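Local coordinates for capsid polyprotein VP90 (Turkey astrovirus 2, PDB 3TS3), which forms the surface spike of the astrovirus capsid through its P2 projection domain, while the full-length protein probably self-assembles into the icosahedral T=3 immature capsid, at residues T44-Y48 and D174-Y179; W77-T83 and K164-S170. All blocks are in the same frame, centred on the assembly; numbering follows the deposited sequence.

Contact 1: T44-Y48 and D174-Y179; sequences TSSRY and DPGAQY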
loop_
_atom_site.group_PDB
_atom_site.type_symbol
_atom_site.label_atom_id
_atom_site.label_comp_id
_atom_site.label_asym_id
_atom_site.label_seq_id
_atom_site.Cartn_x
_atom_site.Cartn_y
_atom_site.Cartn_z
ATOM N N THR C 44 -8.425 4.149 21.103
ATOM C CA THR C 44 -8.967 3.177 22.025
ATOM C C THR C 44 -10.362 2.739 21.607
ATOM O O THR C 44 -10.851 1.727 22.072
ATOM C CB THR C 44 -8.970 3.708 23.465
ATOM O OG1 THR C 44 -9.483 5.044 23.480
ATOM C CG2 THR C 44 -7.559 3.711 24.008
ATOM N N SER C 45 -11.007 3.513 20.748
ATOM C CA SER C 45 -12.332 3.156 20.277
ATOM C C SER C 45 -12.318 2.322 18.995
ATOM O O SER C 45 -13.349 1.861 18.554
ATOM C CB SER C 45 -13.171 4.412 20.058
ATOM O OG SER C 45 -13.358 5.102 21.269
ATOM N N SER C 46 -11.149 2.163 18.390
ATOM C CA SER C 46 -11.025 1.443 17.125
ATOM C C SER C 46 -11.354 -0.041 17.143
ATOM O O SER C 46 -11.947 -0.550 16.212
ATOM C CB SER C 46 -9.636 1.662 16.531
ATOM O OG SER C 46 -9.510 3.001 16.088
ATOM N N ARG C 47 -10.951 -0.726 18.200
ATOM C CA ARG C 47 -11.130 -2.169 18.273
ATOM C C ARG C 47 -12.388 -2.564 19.034
ATOM O O ARG C 47 -12.557 -2.222 20.190
ATOM C CB ARG C 47 -9.909 -2.800 18.941
ATOM C CG ARG C 47 -9.904 -4.328 18.945
ATOM C CD ARG C 47 -8.765 -4.876 19.777
ATOM N NE ARG C 47 -8.922 -4.505 21.175
ATOM C CZ ARG C 47 -8.149 -4.936 22.160
ATOM N NH1 ARG C 47 -7.159 -5.771 21.916
ATOM N NH2 ARG C 47 -8.375 -4.531 23.395
ATOM N N TYR C 48 -13.258 -3.291 18.347
ATOM C CA TYR C 48 -14.490 -3.797 18.926
ATOM C C TYR C 48 -14.504 -5.319 18.812
ATOM O O TYR C 48 -14.313 -5.870 17.742
ATOM C CB TYR C 48 -15.694 -3.187 18.202
ATOM C CG TYR C 48 -17.020 -3.706 18.676
ATOM C CD1 TYR C 48 -17.589 -3.246 19.850
ATOM C CD2 TYR C 48 -17.704 -4.656 17.945
ATOM C CE1 TYR C 48 -18.796 -3.724 20.282
ATOM C CE2 TYR C 48 -18.911 -5.141 18.374
ATOM C CZ TYR C 48 -19.454 -4.668 19.534
ATOM O OH TYR C 48 -20.663 -5.147 19.958
ATOM N N ASP C 174 -7.325 -10.860 17.137
ATOM C CA ASP C 174 -7.122 -9.597 17.835
ATOM C C ASP C 174 -5.964 -8.860 17.167
ATOM O O ASP C 174 -4.890 -9.412 17.029
ATOM C CB ASP C 174 -6.748 -9.955 19.279
ATOM C CG ASP C 174 -6.607 -8.756 20.193
ATOM O OD1 ASP C 174 -6.716 -7.617 19.729
ATOM O OD2 ASP C 174 -6.393 -8.974 21.400
ATOM N N PRO C 175 -6.197 -7.620 16.745
ATOM C CA PRO C 175 -5.146 -6.800 16.129
ATOM C C PRO C 175 -4.160 -6.295 17.179
ATOM O O PRO C 175 -3.108 -5.774 16.844
ATOM C CB PRO C 175 -5.925 -5.643 15.502
ATOM C CG PRO C 175 -7.155 -5.529 16.324
ATOM C CD PRO C 175 -7.505 -6.944 16.713
ATOM N N GLY C 176 -4.525 -6.468 18.442
ATOM C CA GLY C 176 -3.743 -5.986 19.564
ATOM C C GLY C 176 -4.352 -4.726 20.150
ATOM O O GLY C 176 -4.984 -3.961 19.458
ATOM N N ALA C 177 -4.135 -4.515 21.442
ATOM C CA ALA C 177 -4.678 -3.362 22.139
ATOM C C ALA C 177 -4.143 -2.068 21.541
ATOM O O ALA C 177 -4.833 -1.071 21.515
ATOM C CB ALA C 177 -4.376 -3.437 23.627
ATOM N N GLN C 178 -2.901 -2.107 21.080
ATOM C CA GLN C 178 -2.275 -0.960 20.441
ATOM C C GLN C 178 -2.124 -1.170 18.936
ATOM O O GLN C 178 -1.326 -0.511 18.288
ATOM C CB GLN C 178 -0.933 -0.620 21.086
ATOM C CG GLN C 178 -1.043 -0.080 22.504
ATOM C CD GLN C 178 -0.518 -1.039 23.554
ATOM O OE1 GLN C 178 -0.923 -2.198 23.622
ATOM N NE2 GLN C 178 0.395 -0.549 24.386
ATOM N N TYR C 179 -2.864 -2.131 18.403
ATOM C CA TYR C 179 -2.830 -2.433 16.973
ATOM C C TYR C 179 -1.458 -2.914 16.513
ATOM O O TYR C 179 -1.119 -2.834 15.348
ATOM C CB TYR C 179 -3.373 -1.261 16.130
ATOM C CG TYR C 179 -4.860 -1.368 16.000
ATOM C CD1 TYR C 179 -5.692 -0.902 16.997
ATOM C CD2 TYR C 179 -5.431 -2.014 14.925
ATOM C CE1 TYR C 179 -7.055 -1.044 16.907
ATOM C CE2 TYR C 179 -6.791 -2.156 14.827
ATOM C CZ TYR C 179 -7.595 -1.674 15.826
ATOM O OH TYR C 179 -8.949 -1.824 15.737
#

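Contact 2: W77-T83 and K164-S170; sequences WNILDVT and KYILFFS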
loop_
_atom_site.group_PDB
_atom_site.type_symbol
_atom_site.label_atom_id
_atom_site.label_comp_id
_atom_site.label_asym_id
_atom_site.label_seq_id
_atom_site.Cartn_x
_atom_site.Cartn_y
_atom_site.Cartn_z
ATOM N N TRP C 77 -13.637 -6.293 15.037
ATOM C CA TRP C 77 -14.099 -5.216 14.186
ATOM C C TRP C 77 -13.241 -3.987 14.398
ATOM O O TRP C 77 -12.916 -3.642 15.511
ATOM C CB TRP C 77 -15.581 -4.957 14.465
ATOM C CG TRP C 77 -16.366 -6.181 14.148
ATOM C CD1 TRP C 77 -16.747 -7.162 15.013
ATOM C CD2 TRP C 77 -16.805 -6.595 12.851
ATOM N NE1 TRP C 77 -17.423 -8.149 14.337
ATOM C CE2 TRP C 77 -17.473 -7.821 13.008
ATOM C CE3 TRP C 77 -16.715 -6.037 11.577
ATOM C CZ2 TRP C 77 -18.030 -8.502 11.933
ATOM C CZ3 TRP C 77 -17.272 -6.705 10.523
ATOM C CH2 TRP C 77 -17.927 -7.921 10.703
ATOM N N ASN C 78 -12.840 -3.372 13.302
ATOM C CA ASN C 78 -11.894 -2.282 13.355
ATOM C C ASN C 78 -12.392 -1.028 12.666
ATOM O O ASN C 78 -12.768 -1.066 11.520
ATOM C CB ASN C 78 -10.590 -2.753 12.713
ATOM C CG ASN C 78 -10.078 -4.033 13.337
ATOM O OD1 ASN C 78 -9.433 -4.004 14.363
ATOM N ND2 ASN C 78 -10.380 -5.160 12.719
ATOM N N ILE C 79 -12.387 0.078 13.399
ATOM C CA ILE C 79 -12.750 1.369 12.853
ATOM C C ILE C 79 -11.470 2.200 12.855
ATOM O O ILE C 79 -11.055 2.706 13.890
ATOM C CB ILE C 79 -13.811 2.042 13.742
ATOM C CG1 ILE C 79 -14.996 1.102 13.955
ATOM C CG2 ILE C 79 -14.282 3.340 13.132
ATOM C CD1 ILE C 79 -15.974 1.561 15.013
ATOM N N LEU C 80 -10.863 2.350 11.682
ATOM C CA LEU C 80 -9.592 3.057 11.565
ATOM C C LEU C 80 -9.721 4.338 10.745
ATOM O O LEU C 80 -10.547 4.431 9.858
ATOM C CB LEU C 80 -8.520 2.147 10.961
ATOM C CG LEU C 80 -8.199 0.864 11.721
ATOM C CD1 LEU C 80 -6.961 0.228 11.108
ATOM C CD2 LEU C 80 -7.971 1.156 13.188
ATOM N N ASP C 81 -8.884 5.316 11.065
ATOM C CA ASP C 81 -8.906 6.612 10.404
ATOM C C ASP C 81 -7.769 6.668 9.383
ATOM O O ASP C 81 -6.623 6.474 9.731
ATOM C CB ASP C 81 -8.707 7.693 11.474
ATOM C CG ASP C 81 -8.594 9.091 10.900
ATOM O OD1 ASP C 81 -9.059 9.331 9.787
ATOM O OD2 ASP C 81 -8.045 9.948 11.608
ATOM N N VAL C 82 -8.098 6.894 8.115
ATOM C CA VAL C 82 -7.077 6.989 7.079
ATOM C C VAL C 82 -6.923 8.412 6.547
ATOM O O VAL C 82 -6.283 8.634 5.546
ATOM C CB VAL C 82 -7.325 5.990 5.928
ATOM C CG1 VAL C 82 -7.153 4.565 6.428
ATOM C CG2 VAL C 82 -8.706 6.200 5.320
ATOM N N THR C 83 -7.503 9.373 7.249
ATOM C CA THR C 83 -7.499 10.745 6.766
ATOM C C THR C 83 -6.129 11.400 6.604
ATOM O O THR C 83 -5.872 12.051 5.607
ATOM C CB THR C 83 -8.319 11.645 7.713
ATOM O OG1 THR C 83 -9.574 11.020 8.000
ATOM C CG2 THR C 83 -8.564 13.000 7.087
ATOM N N LYS C 164 -13.676 12.924 8.433
ATOM C CA LYS C 164 -12.739 11.816 8.539
ATOM C C LYS C 164 -13.100 10.665 7.611
ATOM O O LYS C 164 -14.257 10.303 7.481
ATOM C CB LYS C 164 -12.671 11.288 9.976
ATOM C CG LYS C 164 -11.858 12.136 10.938
ATOM C CD LYS C 164 -11.614 11.352 12.212
ATOM C CE LYS C 164 -10.900 12.177 13.248
ATOM N NZ LYS C 164 -10.729 11.412 14.505
ATOM N N TYR C 165 -12.086 10.093 6.978
ATOM C CA TYR C 165 -12.280 8.915 6.149
ATOM C C TYR C 165 -12.054 7.722 7.062
ATOM O O TYR C 165 -10.992 7.563 7.640
ATOM C CB TYR C 165 -11.267 8.882 5.008
ATOM C CG TYR C 165 -11.479 9.925 3.937
ATOM C CD1 TYR C 165 -10.963 11.201 4.066
ATOM C CD2 TYR C 165 -12.176 9.616 2.791
ATOM C CE1 TYR C 165 -11.155 12.138 3.083
ATOM C CE2 TYR C 165 -12.371 10.537 1.818
ATOM C CZ TYR C 165 -11.850 11.798 1.965
ATOM O OH TYR C 165 -12.049 12.712 0.981
ATOM N N ILE C 166 -13.084 6.901 7.196
ATOM C CA ILE C 166 -13.043 5.792 8.117
ATOM C C ILE C 166 -13.015 4.475 7.375
ATOM O O ILE C 166 -13.915 4.173 6.620
ATOM C CB ILE C 166 -14.291 5.808 9.014
ATOM C CG1 ILE C 166 -14.380 7.138 9.762
ATOM C CG2 ILE C 166 -14.288 4.630 9.965
ATOM C CD1 ILE C 166 -13.223 7.375 10.701
ATOM N N LEU C 167 -11.979 3.687 7.612
ATOM C CA LEU C 167 -11.878 2.390 6.973
ATOM C C LEU C 167 -12.370 1.344 7.968
ATOM O O LEU C 167 -11.829 1.212 9.045
ATOM C CB LEU C 167 -10.427 2.119 6.581
ATOM C CG LEU C 167 -10.138 0.762 5.940
ATOM C CD1 LEU C 167 -10.849 0.599 4.611
ATOM C CD2 LEU C 167 -8.647 0.566 5.792
ATOM N N PHE C 168 -13.421 0.623 7.595
ATOM C CA PHE C 168 -14.065 -0.323 8.495
ATOM C C PHE C 168 -13.936 -1.740 7.961
ATOM O O PHE C 168 -14.352 -2.024 6.857
ATOM C CB PHE C 168 -15.541 0.068 8.645
ATOM C CG PHE C 168 -16.368 -0.927 9.405
ATOM C CD1 PHE C 168 -16.186 -1.094 10.754
ATOM C CD2 PHE C 168 -17.344 -1.674 8.774
ATOM C CE1 PHE C 168 -16.941 -1.986 11.459
ATOM C CE2 PHE C 168 -18.098 -2.577 9.482
ATOM C CZ PHE C 168 -17.894 -2.734 10.818
ATOM N N PHE C 169 -13.328 -2.610 8.757
ATOM C CA PHE C 169 -13.087 -3.976 8.338
ATOM C C PHE C 169 -12.913 -4.898 9.534
ATOM O O PHE C 169 -12.646 -4.449 10.632
ATOM C CB PHE C 169 -11.835 -4.020 7.452
ATOM C CG PHE C 169 -10.586 -3.584 8.153
ATOM C CD1 PHE C 169 -9.697 -4.516 8.636
ATOM C CD2 PHE C 169 -10.313 -2.250 8.343
ATOM C CE1 PHE C 169 -8.569 -4.129 9.277
ATOM C CE2 PHE C 169 -9.179 -1.859 8.987
ATOM C CZ PHE C 169 -8.300 -2.796 9.445
ATOM N N SER C 170 -13.060 -6.198 9.313
ATOM C CA SER C 170 -12.831 -7.160 10.377
ATOM C C SER C 170 -11.484 -7.852 10.197
ATOM O O SER C 170 -10.911 -7.832 9.123
ATOM C CB SER C 170 -13.943 -8.208 10.428
ATOM O OG SER C 170 -13.880 -9.068 9.308
#

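Contact 1: T44-Y48 and D174-Y179
Arg47 reaches across from the start of its strand to the loop 174-179, and its long chain touches five residues there. The packed part lies at its base. Tyr179 brings its hydroxyl end against the two neighbouring residues, OH lying 3.5 Å from Arg47 CB and 3.6 Å from Ser46 CB, while the hydroxyl itself bonds to Asn78 OD1 on the adjacent strand. Further out, the aliphatic part of the arginine runs past the puckered proline ring, Arg47 CD to Pro175 CG being 3.9 Å, an apolar surface that suits methylenes. The charged end belongs to the looser, partly exposed side. There a bend at chi3 (64°) turns the guanidinium toward Asp174, and Arg47 NH1 forms a 2.9 Å salt bridge to Asp174 OD1, the carboxylate plane turned 50° from the guanidinium. Ala177, small and solvent-exposed, sets its CA over one guanidinium face. Asp174 OD1 takes a second bond, 2.8 Å from Gly176 N, which comes from above the carboxylate plane and restrains the acid's rotation. Glycine suits the phi of 103° here. Asp174 thereby makes an Asx turn leading into a type I beta turn from Gly176 to Tyr179, a compact loop held against a strand by a salt bridge.

Contact 2: W77-T83 and K164-S170
Strands 77-81 and 164-170 run antiparallel, their axes 4.6 Å apart at closest approach and their directions 154° apart, with Asn78-Phe169 and Leu80-Leu167 as hydrogen-bonded pairs. They are neighbours in the large antiparallel sheet of the spike domain, and side chains alternate between its faces. On one face, Trp77 receives Ser170 CB over its six-membered ring, 3.8 Å from the centroid, a CH-pi contact for which a small residue leaves room. The Phe168 ring lies nearly parallel to that indole but slid aside, touching it through CZ at CE3. Ile79 and Ile166 continue this face with their CG2 methyls pressed together at 3.4 Å, tighter than usual, and helix 129-135 packs on Ile79 and Phe168. On the other face, Phe169 has CG between its backbone N and carbonyl carbon (chi1 62°), which swings the ring across the strand pair, over Asn78 CB and with its edge at Leu80 CD1. Asn78 suits this place because its amide is used at both ends: OD1 meets Tyr179 OH, and ND2 joins its own backbone N in gripping Phe169 O. At the end of strand 77-81, Asp81 OD1 makes an Asx turn by accepting from Thr83 N, and it also accepts from the Thr83 hydroxyl. Thr83 OG1 in turn takes a 2.9 Å bond from Tyr165 N, replacing a backbone carbonyl as the acceptor.

The centres of contacts 1 and 2 lie 12 Å apart, and the two meet directly through polar atoms. Along the chain the order is 44-48, 77-83, 164-170, 174-179, so the strand pairing of contact 2 falls between the two halves of contact 1. Strands 47-52 and 76-81 are neighbours in the same antiparallel sheet, and 174-179 follows strand 164-171 as it leaves that sheet. Ser46 OG bonds to Ile79 O at 2.7 Å, a further tie between the contacts. Contact 2 is buried, its centre about 8 Å from the chain centre, whereas that of contact 1 lies about 19 Å from it, where Val206 and Phe208 of the second subunit pack against Tyr179, Thr44 and Gln178.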